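Local atomic coordinates of ParB domain protein nuclease (Sulfolobus solfataricus, PDB entry 5K5D), a protein that probably acts as a ParB-type nuclease that takes part in archaeal DNA segregation, as the pNOB8 partition proteins do. Residues B[109-117]-B[185-195]; B[120-128]-B[161-169]. The protein carries 4 engineered substitutions. All blocks are in the same frame, centred on the assembly; numbering follows the deposited sequence.

Contact 1. Residues B[109-117]-B[185-195]; sequences KNERLALFQ and KALSESDKRKM
Leu187 brings its CD1 methyl to the ring edge of Phe116, 3.4 Å from Phe116 CD2 and near the ring plane. The two side chains run past each other in opposite directions. The same methyl meets Leu113 CD2 at 3.5 Å, and those two leucines cross at about a right angle. Phe116 CG stands anti to its own backbone N (chi1 -153°), which sets the ring against 185-195; Met195 CE meets Phe116 CD2 obliquely, at 3.4 Å. Met195, a selenomethionine, bends at chi2 and chi3, which brings CE against both Phe116 and Leu113. This packing joins helix 109-128 to the loop 185-188 and the first turns of helix 189-201, in the mainly helical part of the chain after the mixed sheet; the short helical segments cross at -60°. Ser188 is the N-cap of the second helix, and its OG accepts from Asp191 N. Helix 170-180 adds Leu177 and Leu180 to the Phe116 surroundings, and Trp98 stacks on the ring. Polar bonds border the apolar group. Arg112 NH1 donates to Ala186 O at 3.2 Å, on a lone pair in the carbonyl plane. Lys109 NZ meets Asp191 OD1 at 2.8 Å in a salt bridge, from above the carboxylate plane.

Contact 2. Residues B[120-128]-B[161-169]; sequences ADRIAKMQA and TLDDGTTIS. Engineered in segment 120-128: Met126 (natural residue Ile).
Lys125 stretches alongside the turn 162-166 and ends in a salt bridge, NZ to Asp163 OD1 at 2.7 Å. The bond uses the syn lone pair of the carboxylate oxygen. The lysine chain is extended beyond CG (chi2 to chi4 all near 180°), which carries CD and CE past the Asp164 carboxylate to Asp163. Lys125 CG touches Leu162 CD1 at 3.7 Å and passes Asp164 OD1. Further along the helix, Ala128 CB rests on both branches of Thr166, with OG1 and CG2 each 3.5 Å away. Leu162 CD1 and Ile168 CD1 both approach Ala124 CB.

Bonds within the turn position these first-shell groups. Asp164 OD2 accepts from Thr166 N, an Asx turn, and the donor stands well above the carboxylate plane. Thr166 OG1 donates to Asp164 OD1 at 2.6 Å, so both carboxylate oxygens are engaged. Leu162 N bonds to Thr166 O and closes the hairpin between strands 159-161 and 167-169. Asp121 turns to other partners, Arg199 and Tyr173.

In place of Lys125, an alanine is likely to leave Asp163 without its cationic mate and part of Leu162 uncovered. Lys125 NZ also lies 4.6 Å from Asp164 OD2, too far for a second salt bridge. One positive charge thus faces two acidic residues of the turn and probably eases the repulsion between them.

How the contacts relate
From the N terminus, the chain first builds the four-stranded mixed sheet and its helices, then enters helix 109-128. Both contacts start on this helix, contact 1 on its first half and contact 2 on its second. Contact 2 closes the shorter loop, which runs from 120-128 to the hairpin at 161-169 and includes an unmodelled stretch. Helix 170-180 follows, and the chain then reaches 185-195, where contact 1 closes the longer loop. Contact 2 is therefore nested inside contact 1. Their centres lie about 18 Å apart. Together they tie one long helix to the two-stranded hairpin and to the start of helix 189-201.

Contact 1. Residues B[109-117]-B[185-195]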
ATOM      1  N   LYS B 109       0.463  -6.786   8.636  1.00 47.34           N
ATOM      2  CA  LYS B 109      -0.086  -5.434   8.716  1.00 56.63           C
ATOM      3  C   LYS B 109       0.741  -4.429   7.908  1.00 56.23           C
ATOM      4  O   LYS B 109       0.199  -3.476   7.348  1.00 53.24           O
ATOM      5  CB  LYS B 109      -0.201  -4.990  10.180  1.00 62.89           C
ATOM      6  CG  LYS B 109      -1.083  -3.768  10.415  1.00 67.59           C
ATOM      7  CD  LYS B 109      -1.258  -3.501  11.905  1.00 67.60           C
ATOM      8  CE  LYS B 109      -2.198  -2.334  12.163  1.00 65.99           C
ATOM      9  NZ  LYS B 109      -1.764  -1.111  11.438  1.00 64.76           N
ATOM     10  N   ASN B 110       2.050  -4.658   7.843  1.00 51.27           N
ATOM     11  CA  ASN B 110       2.969  -3.744   7.168  1.00 43.70           C
ATOM     12  C   ASN B 110       2.983  -3.895   5.651  1.00 45.79           C
ATOM     13  O   ASN B 110       3.295  -2.952   4.924  1.00 43.22           O
ATOM     14  CB  ASN B 110       4.387  -3.907   7.718  1.00 43.97           C
ATOM     15  CG  ASN B 110       4.530  -3.370   9.129  1.00 47.37           C
ATOM     16  OD1 ASN B 110       4.150  -4.028  10.096  1.00 54.19           O
ATOM     17  ND2 ASN B 110       5.082  -2.167   9.252  1.00 37.15           N
ATOM     18  N   GLU B 111       2.653  -5.088   5.178  1.00 42.99           N
ATOM     19  CA  GLU B 111       2.637  -5.357   3.751  1.00 42.06           C
ATOM     20  C   GLU B 111       1.359  -4.813   3.127  1.00 48.10           C
ATOM     21  O   GLU B 111       1.360  -4.372   1.977  1.00 56.11           O
ATOM     22  CB  GLU B 111       2.768  -6.861   3.489  1.00 38.22           C
ATOM     23  CG  GLU B 111       4.117  -7.431   3.875  1.00 40.11           C
ATOM     24  CD  GLU B 111       4.104  -8.944   4.010  1.00 40.91           C
ATOM     25  OE1 GLU B 111       5.192  -9.559   3.948  1.00 41.58           O
ATOM     26  OE2 GLU B 111       3.009  -9.517   4.184  1.00 36.70           O
ATOM     27  N   ARG B 112       0.269  -4.844   3.886  1.00 44.37           N
ATOM     28  CA  ARG B 112      -0.999  -4.317   3.391  1.00 52.72           C
ATOM     29  C   ARG B 112      -1.004  -2.790   3.426  1.00 50.60           C
ATOM     30  O   ARG B 112      -1.603  -2.144   2.569  1.00 48.82           O
ATOM     31  CB  ARG B 112      -2.179  -4.874   4.187  1.00 57.48           C
ATOM     32  CG  ARG B 112      -2.282  -4.354   5.602  1.00 69.05           C
ATOM     33  CD  ARG B 112      -3.601  -4.774   6.233  1.00 80.01           C
ATOM     34  NE  ARG B 112      -3.799  -6.220   6.172  1.00 84.78           N
ATOM     35  CZ  ARG B 112      -4.879  -6.842   6.625  1.00 86.51           C
ATOM     36  NH1 ARG B 112      -5.865  -6.143   7.173  1.00 89.06           N
ATOM     37  NH2 ARG B 112      -4.976  -8.161   6.529  1.00 85.43           N
ATOM     38  N   LEU B 113      -0.334  -2.224   4.424  1.00 46.70           N
ATOM     39  CA  LEU B 113      -0.174  -0.780   4.519  1.00 40.27           C
ATOM     40  C   LEU B 113       0.619  -0.260   3.324  1.00 34.64           C
ATOM     41  O   LEU B 113       0.295   0.779   2.755  1.00 37.16           O
ATOM     42  CB  LEU B 113       0.536  -0.411   5.821  1.00 49.32           C
ATOM     43  CG  LEU B 113      -0.346  -0.116   7.034  1.00 54.63           C
ATOM     44  CD1 LEU B 113       0.469  -0.121   8.328  1.00 51.71           C
ATOM     45  CD2 LEU B 113      -1.068   1.210   6.846  1.00 50.27           C
ATOM     46  N   ALA B 114       1.662  -0.990   2.951  1.00 34.32           N
ATOM     47  CA  ALA B 114       2.478  -0.624   1.804  1.00 39.50           C
ATOM     48  C   ALA B 114       1.657  -0.699   0.524  1.00 37.05           C
ATOM     49  O   ALA B 114       1.811   0.133  -0.368  1.00 37.99           O
ATOM     50  CB  ALA B 114       3.712  -1.520   1.711  1.00 33.10           C
ATOM     51  N   LEU B 115       0.783  -1.696   0.441  1.00 33.32           N
ATOM     52  CA  LEU B 115      -0.123  -1.810  -0.695  1.00 35.61           C
ATOM     53  C   LEU B 115      -1.133  -0.671  -0.660  1.00 35.95           C
ATOM     54  O   LEU B 115      -1.423  -0.047  -1.680  1.00 35.76           O
ATOM     55  CB  LEU B 115      -0.848  -3.157  -0.677  1.00 30.72           C
ATOM     56  CG  LEU B 115      -1.984  -3.359  -1.687  1.00 32.54           C
ATOM     57  CD1 LEU B 115      -1.500  -3.197  -3.118  1.00 25.73           C
ATOM     58  CD2 LEU B 115      -2.625  -4.726  -1.495  1.00 39.28           C
ATOM     59  N   PHE B 116      -1.656  -0.403   0.531  1.00 39.95           N
ATOM     60  CA  PHE B 116      -2.653   0.638   0.716  1.00 34.13           C
ATOM     61  C   PHE B 116      -2.138   1.977   0.202  1.00 37.23           C
ATOM     62  O   PHE B 116      -2.823   2.664  -0.556  1.00 30.91           O
ATOM     63  CB  PHE B 116      -3.027   0.759   2.191  1.00 31.08           C
ATOM     64  CG  PHE B 116      -4.409   1.290   2.418  1.00 41.46           C
ATOM     65  CD1 PHE B 116      -5.280   1.459   1.353  1.00 35.48           C
ATOM     66  CD2 PHE B 116      -4.839   1.622   3.694  1.00 45.55           C
ATOM     67  CE1 PHE B 116      -6.556   1.947   1.556  1.00 38.71           C
ATOM     68  CE2 PHE B 116      -6.119   2.112   3.904  1.00 45.65           C
ATOM     69  CZ  PHE B 116      -6.977   2.274   2.833  1.00 45.47           C
ATOM     70  N   GLN B 117      -0.929   2.341   0.618  1.00 36.10           N
ATOM     71  CA  GLN B 117      -0.311   3.571   0.143  1.00 40.65           C
ATOM     72  C   GLN B 117      -0.104   3.559  -1.370  1.00 39.22           C
ATOM     73  O   GLN B 117      -0.387   4.549  -2.043  1.00 33.11           O
ATOM     74  CB  GLN B 117       1.024   3.832   0.850  1.00 43.03           C
ATOM     75  CG  GLN B 117       1.768   5.036   0.298  1.00 45.68           C
ATOM     76  CD  GLN B 117       3.108   5.258   0.963  1.00 55.46           C
ATOM     77  OE1 GLN B 117       3.330   4.842   2.098  1.00 62.74           O
ATOM     78  NE2 GLN B 117       4.018   5.915   0.250  1.00 56.50           N
ATOM     79  N   LYS B 185     -12.463  -2.689   7.385  1.00 55.85           N
ATOM     80  CA  LYS B 185     -12.069  -4.093   7.403  1.00 57.60           C
ATOM     81  C   LYS B 185     -10.567  -4.275   7.171  1.00 61.64           C
ATOM     82  O   LYS B 185     -10.009  -5.330   7.474  1.00 65.83           O
ATOM     83  CB  LYS B 185     -12.879  -4.893   6.380  1.00 55.30           C
ATOM     84  CG  LYS B 185     -14.347  -5.060   6.749  1.00 59.75           C
ATOM     85  CD  LYS B 185     -15.125  -5.753   5.641  1.00 66.45           C
ATOM     86  CE  LYS B 185     -16.489  -6.214   6.130  1.00 69.29           C
ATOM     87  NZ  LYS B 185     -16.373  -7.273   7.176  1.00 65.26           N
ATOM     88  N   ALA B 186      -9.918  -3.244   6.638  1.00 56.81           N
ATOM     89  CA  ALA B 186      -8.488  -3.298   6.360  1.00 53.53           C
ATOM     90  C   ALA B 186      -7.682  -2.590   7.447  1.00 57.88           C
ATOM     91  O   ALA B 186      -6.632  -3.072   7.875  1.00 54.89           O
ATOM     92  CB  ALA B 186      -8.198  -2.686   5.006  1.00 49.22           C
ATOM     93  N   LEU B 187      -8.181  -1.438   7.881  1.00 62.02           N
ATOM     94  CA  LEU B 187      -7.542  -0.666   8.936  1.00 63.37           C
ATOM     95  C   LEU B 187      -8.587   0.010   9.803  1.00 63.43           C
ATOM     96  O   LEU B 187      -9.784  -0.093   9.541  1.00 67.61           O
ATOM     97  CB  LEU B 187      -6.610   0.390   8.345  1.00 66.25           C
ATOM     98  CG  LEU B 187      -5.347  -0.105   7.646  1.00 64.88           C
ATOM     99  CD1 LEU B 187      -4.587   1.072   7.063  1.00 63.83           C
ATOM    100  CD2 LEU B 187      -4.472  -0.889   8.611  1.00 66.10           C
ATOM    101  N   SER B 188      -8.129   0.709  10.834  1.00 61.45           N
ATOM    102  CA  SER B 188      -9.028   1.398  11.743  1.00 61.67           C
ATOM    103  C   SER B 188      -9.103   2.874  11.392  1.00 65.81           C
ATOM    104  O   SER B 188      -8.339   3.364  10.563  1.00 65.17           O
ATOM    105  CB  SER B 188      -8.561   1.231  13.190  1.00 63.99           C
ATOM    106  OG  SER B 188      -7.342   1.918  13.417  1.00 60.84           O
ATOM    107  N   GLU B 189     -10.031   3.577  12.030  1.00 74.13           N
ATOM    108  CA  GLU B 189     -10.201   5.001  11.793  1.00 79.53           C
ATOM    109  C   GLU B 189      -8.898   5.740  12.091  1.00 80.12           C
ATOM    110  O   GLU B 189      -8.400   6.496  11.257  1.00 83.58           O
ATOM    111  CB  GLU B 189     -11.337   5.547  12.662  1.00 87.10           C
ATOM    112  CG  GLU B 189     -11.942   6.859  12.172  1.00 96.18           C
ATOM    113  CD  GLU B 189     -12.958   6.660  11.060  1.00101.14           C
ATOM    114  OE1 GLU B 189     -13.339   7.665  10.420  1.00104.10           O
ATOM    115  OE2 GLU B 189     -13.383   5.507  10.830  1.00 99.88           O
ATOM    116  N   SER B 190      -8.342   5.503  13.277  1.00 75.60           N
ATOM    117  CA  SER B 190      -7.137   6.201  13.731  1.00 70.06           C
ATOM    118  C   SER B 190      -5.897   5.788  12.943  1.00 60.85           C
ATOM    119  O   SER B 190      -5.000   6.599  12.714  1.00 57.38           O
ATOM    120  CB  SER B 190      -6.908   5.959  15.224  1.00 75.61           C
ATOM    121  OG  SER B 190      -6.627   4.593  15.478  1.00 79.58           O
ATOM    122  N   ASP B 191      -5.850   4.522  12.540  1.00 54.22           N
ATOM    123  CA  ASP B 191      -4.773   4.027  11.690  1.00 54.36           C
ATOM    124  C   ASP B 191      -4.743   4.734  10.332  1.00 50.03           C
ATOM    125  O   ASP B 191      -3.673   5.020   9.803  1.00 47.74           O
ATOM    126  CB  ASP B 191      -4.886   2.512  11.498  1.00 61.08           C
ATOM    127  CG  ASP B 191      -4.077   1.732  12.520  1.00 67.10           C
ATOM    128  OD1 ASP B 191      -3.824   0.530  12.285  1.00 68.52           O
ATOM    129  OD2 ASP B 191      -3.684   2.321  13.552  1.00 65.43           O
ATOM    130  N   LYS B 192      -5.915   5.010   9.768  1.00 44.43           N
ATOM    131  CA  LYS B 192      -5.985   5.716   8.491  1.00 48.28           C
ATOM    132  C   LYS B 192      -5.560   7.165   8.660  1.00 48.69           C
ATOM    133  O   LYS B 192      -5.004   7.772   7.744  1.00 48.59           O
ATOM    134  CB  LYS B 192      -7.397   5.673   7.908  1.00 46.73           C
ATOM    135  CG  LYS B 192      -7.860   4.302   7.458  1.00 45.40           C
ATOM    136  CD  LYS B 192      -9.242   4.381   6.841  1.00 45.13           C
ATOM    137  CE  LYS B 192      -9.803   3.006   6.573  1.00 44.59           C
ATOM    138  NZ  LYS B 192     -10.077   2.282   7.844  1.00 49.49           N
ATOM    139  N   ARG B 193      -5.828   7.720   9.834  1.00 46.75           N
ATOM    140  CA  ARG B 193      -5.521   9.117  10.086  1.00 55.45           C
ATOM    141  C   ARG B 193      -4.045   9.269  10.415  1.00 56.65           C
ATOM    142  O   ARG B 193      -3.391  10.210   9.963  1.00 57.23           O
ATOM    143  CB  ARG B 193      -6.390   9.661  11.218  1.00 65.16           C
ATOM    144  CG  ARG B 193      -6.263  11.155  11.407  1.00 76.66           C
ATOM    145  CD  ARG B 193      -7.230  11.666  12.454  1.00 84.02           C
ATOM    146  NE  ARG B 193      -6.945  13.054  12.797  1.00 87.13           N
ATOM    147  CZ  ARG B 193      -6.079  13.422  13.733  1.00 87.84           C
ATOM    148  NH1 ARG B 193      -5.417  12.502  14.423  1.00 86.40           N
ATOM    149  NH2 ARG B 193      -5.875  14.708  13.979  1.00 88.26           N
ATOM    150  N   LYS B 194      -3.529   8.329  11.204  1.00 51.89           N
ATOM    151  CA  LYS B 194      -2.109   8.277  11.523  1.00 47.65           C
ATOM    152  C   LYS B 194      -1.300   8.123  10.249  1.00 41.51           C
ATOM    153  O   LYS B 194      -0.315   8.827  10.038  1.00 38.39           O
ATOM    154  CB  LYS B 194      -1.805   7.103  12.456  1.00 46.58           C
ATOM    155  CG  LYS B 194      -2.179   7.332  13.903  1.00 47.03           C
ATOM    156  CD  LYS B 194      -2.013   6.051  14.703  1.00 52.17           C
ATOM    157  CE  LYS B 194      -2.363   6.258  16.170  1.00 50.20           C
ATOM    158  NZ  LYS B 194      -2.442   4.962  16.903  1.00 43.20           N
HETATM  159  N   MSE B 195      -1.718   7.188   9.403  1.00 42.36           N
HETATM  160  CA  MSE B 195      -1.001   6.922   8.166  1.00 38.90           C
HETATM  161  C   MSE B 195      -1.046   8.133   7.248  1.00 39.13           C
HETATM  162  O   MSE B 195      -0.041   8.493   6.637  1.00 39.10           O
HETATM  163  CB  MSE B 195      -1.566   5.691   7.457  1.00 43.46           C
HETATM  164  CG  MSE B 195      -0.601   5.094   6.442  1.00 58.65           C
HETATM  165 SE   MSE B 195      -1.135   5.334   4.581  1.00 99.02          SE
HETATM  166  CE  MSE B 195      -2.443   3.901   4.473  1.00 38.12           C
TER

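Contact 2. Residues B[120-128]-B[161-169]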
ATOM      1  N   ALA B 120      -3.531   4.231  -2.791  1.00 28.67           N
ATOM      2  CA  ALA B 120      -4.044   5.580  -2.543  1.00 36.56           C
ATOM      3  C   ALA B 120      -3.294   6.651  -3.342  1.00 33.45           C
ATOM      4  O   ALA B 120      -3.894   7.611  -3.824  1.00 32.44           O
ATOM      5  CB  ALA B 120      -4.023   5.899  -1.053  1.00 46.73           C
ATOM      6  N   ASP B 121      -1.982   6.471  -3.471  1.00 32.85           N
ATOM      7  CA  ASP B 121      -1.141   7.340  -4.288  1.00 33.59           C
ATOM      8  C   ASP B 121      -1.562   7.325  -5.754  1.00 41.85           C
ATOM      9  O   ASP B 121      -1.535   8.361  -6.417  1.00 50.24           O
ATOM     10  CB  ASP B 121       0.330   6.913  -4.184  1.00 39.35           C
ATOM     11  CG  ASP B 121       0.989   7.371  -2.891  1.00 45.33           C
ATOM     12  OD1 ASP B 121       0.272   7.750  -1.939  1.00 49.73           O
ATOM     13  OD2 ASP B 121       2.233   7.344  -2.828  1.00 51.08           O
ATOM     14  N   ARG B 122      -1.932   6.150  -6.262  1.00 48.13           N
ATOM     15  CA  ARG B 122      -2.370   6.025  -7.651  1.00 47.93           C
ATOM     16  C   ARG B 122      -3.688   6.754  -7.843  1.00 45.54           C
ATOM     17  O   ARG B 122      -3.853   7.531  -8.786  1.00 46.30           O
ATOM     18  CB  ARG B 122      -2.554   4.562  -8.056  1.00 48.49           C
ATOM     19  CG  ARG B 122      -1.346   3.661  -7.857  1.00 52.83           C
ATOM     20  CD  ARG B 122      -0.110   4.192  -8.550  1.00 53.54           C
ATOM     21  NE  ARG B 122       0.814   3.112  -8.895  1.00 56.69           N
ATOM     22  CZ  ARG B 122       1.676   2.554  -8.049  1.00 50.69           C
ATOM     23  NH1 ARG B 122       1.740   2.964  -6.787  1.00 48.54           N
ATOM     24  NH2 ARG B 122       2.473   1.581  -8.468  1.00 45.59           N
ATOM     25  N   ILE B 123      -4.626   6.492  -6.938  1.00 35.41           N
ATOM     26  CA  ILE B 123      -5.949   7.097  -7.012  1.00 45.48           C
ATOM     27  C   ILE B 123      -5.863   8.620  -6.926  1.00 54.25           C
ATOM     28  O   ILE B 123      -6.668   9.333  -7.526  1.00 55.91           O
ATOM     29  CB  ILE B 123      -6.873   6.569  -5.893  1.00 47.54           C
ATOM     30  CG1 ILE B 123      -7.145   5.075  -6.082  1.00 45.81           C
ATOM     31  CG2 ILE B 123      -8.174   7.353  -5.857  1.00 49.24           C
ATOM     32  CD1 ILE B 123      -7.893   4.750  -7.343  1.00 47.26           C
ATOM     33  N   ALA B 124      -4.880   9.114  -6.182  1.00 57.50           N
ATOM     34  CA  ALA B 124      -4.700  10.552  -6.020  1.00 58.57           C
ATOM     35  C   ALA B 124      -4.331  11.204  -7.346  1.00 61.13           C
ATOM     36  O   ALA B 124      -4.878  12.244  -7.706  1.00 66.70           O
ATOM     37  CB  ALA B 124      -3.640  10.843  -4.967  1.00 54.69           C
ATOM     38  N   LYS B 125      -3.403  10.584  -8.070  1.00 56.77           N
ATOM     39  CA  LYS B 125      -2.981  11.081  -9.372  1.00 57.32           C
ATOM     40  C   LYS B 125      -4.115  10.978 -10.388  1.00 68.56           C
ATOM     41  O   LYS B 125      -4.237  11.813 -11.284  1.00 75.31           O
ATOM     42  CB  LYS B 125      -1.765  10.303  -9.868  1.00 54.85           C
ATOM     43  CG  LYS B 125      -0.584  10.300  -8.908  1.00 51.72           C
ATOM     44  CD  LYS B 125       0.554   9.477  -9.485  1.00 54.54           C
ATOM     45  CE  LYS B 125       1.779   9.474  -8.587  1.00 52.25           C
ATOM     46  NZ  LYS B 125       2.856   8.629  -9.178  1.00 45.73           N
HETATM   47  N   MSE B 126      -4.941   9.946 -10.241  1.00 70.83           N
HETATM   48  CA  MSE B 126      -6.097   9.741 -11.109  1.00 75.45           C
HETATM   49  C   MSE B 126      -7.152  10.829 -10.924  1.00 74.39           C
HETATM   50  O   MSE B 126      -8.013  11.028 -11.782  1.00 74.82           O
HETATM   51  CB  MSE B 126      -6.729   8.372 -10.838  1.00 79.90           C
HETATM   52  CG  MSE B 126      -5.962   7.189 -11.409  1.00 81.22           C
HETATM   53 SE   MSE B 126      -6.186   7.000 -13.340  1.00151.70          SE
HETATM   54  CE  MSE B 126      -4.308   7.082 -13.872  1.00 93.44           C
ATOM     55  N   GLN B 127      -7.092  11.525  -9.795  1.00 73.75           N
ATOM     56  CA  GLN B 127      -8.065  12.568  -9.497  1.00 79.28           C
ATOM     57  C   GLN B 127      -7.499  13.959  -9.773  1.00 83.93           C
ATOM     58  O   GLN B 127      -8.248  14.917  -9.971  1.00 88.64           O
ATOM     59  CB  GLN B 127      -8.531  12.459  -8.044  1.00 79.19           C
ATOM     60  CG  GLN B 127      -9.219  11.145  -7.709  1.00 80.06           C
ATOM     61  CD  GLN B 127      -9.613  11.050  -6.245  1.00 84.21           C
ATOM     62  OE1 GLN B 127      -9.287  11.927  -5.442  1.00 86.66           O
ATOM     63  NE2 GLN B 127     -10.319   9.981  -5.890  1.00 83.59           N
ATOM     64  N   ALA B 128      -6.175  14.067  -9.777  1.00 80.67           N
ATOM     65  CA  ALA B 128      -5.516  15.319 -10.129  1.00 84.77           C
ATOM     66  C   ALA B 128      -5.427  15.464 -11.647  1.00 92.23           C
ATOM     67  O   ALA B 128      -5.139  16.545 -12.163  1.00 90.85           O
ATOM     68  CB  ALA B 128      -4.133  15.385  -9.504  1.00 81.50           C
ATOM     69  N   THR B 161       4.000  16.267  -2.422  1.00 44.74           N
ATOM     70  CA  THR B 161       4.087  16.293  -3.876  1.00 47.01           C
ATOM     71  C   THR B 161       4.639  14.984  -4.415  1.00 48.56           C
ATOM     72  O   THR B 161       5.814  14.670  -4.230  1.00 50.53           O
ATOM     73  CB  THR B 161       4.967  17.456  -4.370  1.00 36.63           C
ATOM     74  OG1 THR B 161       4.406  18.697  -3.927  1.00 38.61           O
ATOM     75  CG2 THR B 161       5.052  17.455  -5.896  1.00 25.87           C
ATOM     76  N   LEU B 162       3.782  14.224  -5.086  1.00 53.95           N
ATOM     77  CA  LEU B 162       4.172  12.927  -5.624  1.00 51.66           C
ATOM     78  C   LEU B 162       5.106  13.106  -6.814  1.00 48.22           C
ATOM     79  O   LEU B 162       5.345  14.225  -7.265  1.00 46.68           O
ATOM     80  CB  LEU B 162       2.935  12.124  -6.025  1.00 50.84           C
ATOM     81  CG  LEU B 162       1.805  12.108  -4.990  1.00 47.33           C
ATOM     82  CD1 LEU B 162       0.596  11.347  -5.516  1.00 46.72           C
ATOM     83  CD2 LEU B 162       2.283  11.523  -3.662  1.00 43.26           C
ATOM     84  N   ASP B 163       5.624  11.996  -7.323  1.00 52.89           N
ATOM     85  CA  ASP B 163       6.614  12.034  -8.393  1.00 59.74           C
ATOM     86  C   ASP B 163       5.984  12.283  -9.762  1.00 61.72           C
ATOM     87  O   ASP B 163       6.432  11.734 -10.768  1.00 70.74           O
ATOM     88  CB  ASP B 163       7.401  10.724  -8.421  1.00 64.28           C
ATOM     89  CG  ASP B 163       6.545   9.543  -8.844  1.00 69.85           C
ATOM     90  OD1 ASP B 163       5.315   9.585  -8.620  1.00 63.62           O
ATOM     91  OD2 ASP B 163       7.099   8.575  -9.408  1.00 78.47           O
ATOM     92  N   ASP B 164       4.947  13.111  -9.801  1.00 57.53           N
ATOM     93  CA  ASP B 164       4.264  13.414 -11.053  1.00 59.09           C
ATOM     94  C   ASP B 164       3.712  14.831 -11.023  1.00 66.16           C
ATOM     95  O   ASP B 164       3.117  15.295 -11.997  1.00 68.73           O
ATOM     96  CB  ASP B 164       3.117  12.431 -11.290  1.00 53.97           C
ATOM     97  CG  ASP B 164       1.928  12.709 -10.395  1.00 55.12           C
ATOM     98  OD1 ASP B 164       0.782  12.511 -10.850  1.00 48.88           O
ATOM     99  OD2 ASP B 164       2.140  13.136  -9.236  1.00 60.39           O
ATOM    100  N   GLY B 165       3.896  15.510  -9.896  1.00 66.97           N
ATOM    101  CA  GLY B 165       3.410  16.867  -9.736  1.00 65.42           C
ATOM    102  C   GLY B 165       2.084  16.935  -9.005  1.00 65.19           C
ATOM    103  O   GLY B 165       1.653  18.007  -8.577  1.00 67.65           O
ATOM    104  N   THR B 166       1.427  15.789  -8.864  1.00 58.82           N
ATOM    105  CA  THR B 166       0.177  15.727  -8.119  1.00 54.71           C
ATOM    106  C   THR B 166       0.432  16.100  -6.668  1.00 54.10           C
ATOM    107  O   THR B 166       1.203  15.433  -5.976  1.00 59.33           O
ATOM    108  CB  THR B 166      -0.451  14.316  -8.175  1.00 56.61           C
ATOM    109  OG1 THR B 166      -0.871  14.025  -9.514  1.00 58.24           O
ATOM    110  CG2 THR B 166      -1.649  14.226  -7.249  1.00 53.78           C
ATOM    111  N   THR B 167      -0.198  17.177  -6.211  1.00 50.37           N
ATOM    112  CA  THR B 167      -0.092  17.572  -4.810  1.00 52.05           C
ATOM    113  C   THR B 167      -1.403  17.287  -4.098  1.00 53.76           C
ATOM    114  O   THR B 167      -2.464  17.273  -4.720  1.00 59.21           O
ATOM    115  CB  THR B 167       0.271  19.062  -4.645  1.00 51.81           C
ATOM    116  OG1 THR B 167      -0.690  19.870  -5.333  1.00 60.10           O
ATOM    117  CG2 THR B 167       1.657  19.337  -5.207  1.00 48.61           C
ATOM    118  N   ILE B 168      -1.328  17.065  -2.791  1.00 45.99           N
ATOM    119  CA  ILE B 168      -2.514  16.721  -2.023  1.00 38.18           C
ATOM    120  C   ILE B 168      -2.298  16.957  -0.533  1.00 38.64           C
ATOM    121  O   ILE B 168      -1.172  16.913  -0.047  1.00 45.00           O
ATOM    122  CB  ILE B 168      -2.923  15.255  -2.279  1.00 43.82           C
ATOM    123  CG1 ILE B 168      -4.237  14.925  -1.565  1.00 50.08           C
ATOM    124  CG2 ILE B 168      -1.801  14.301  -1.870  1.00 30.46           C
ATOM    125  CD1 ILE B 168      -4.785  13.553  -1.898  1.00 50.99           C
ATOM    126  N   SER B 169      -3.380  17.218   0.188  1.00 44.01           N
ATOM    127  CA  SER B 169      -3.299  17.472   1.619  1.00 44.58           C
ATOM    128  C   SER B 169      -3.554  16.194   2.408  1.00 45.30           C
ATOM    129  O   SER B 169      -4.076  15.216   1.871  1.00 43.26           O
ATOM    130  CB  SER B 169      -4.310  18.542   2.034  1.00 47.61           C
ATOM    131  OG  SER B 169      -5.634  18.039   1.984  1.00 45.61           O
TER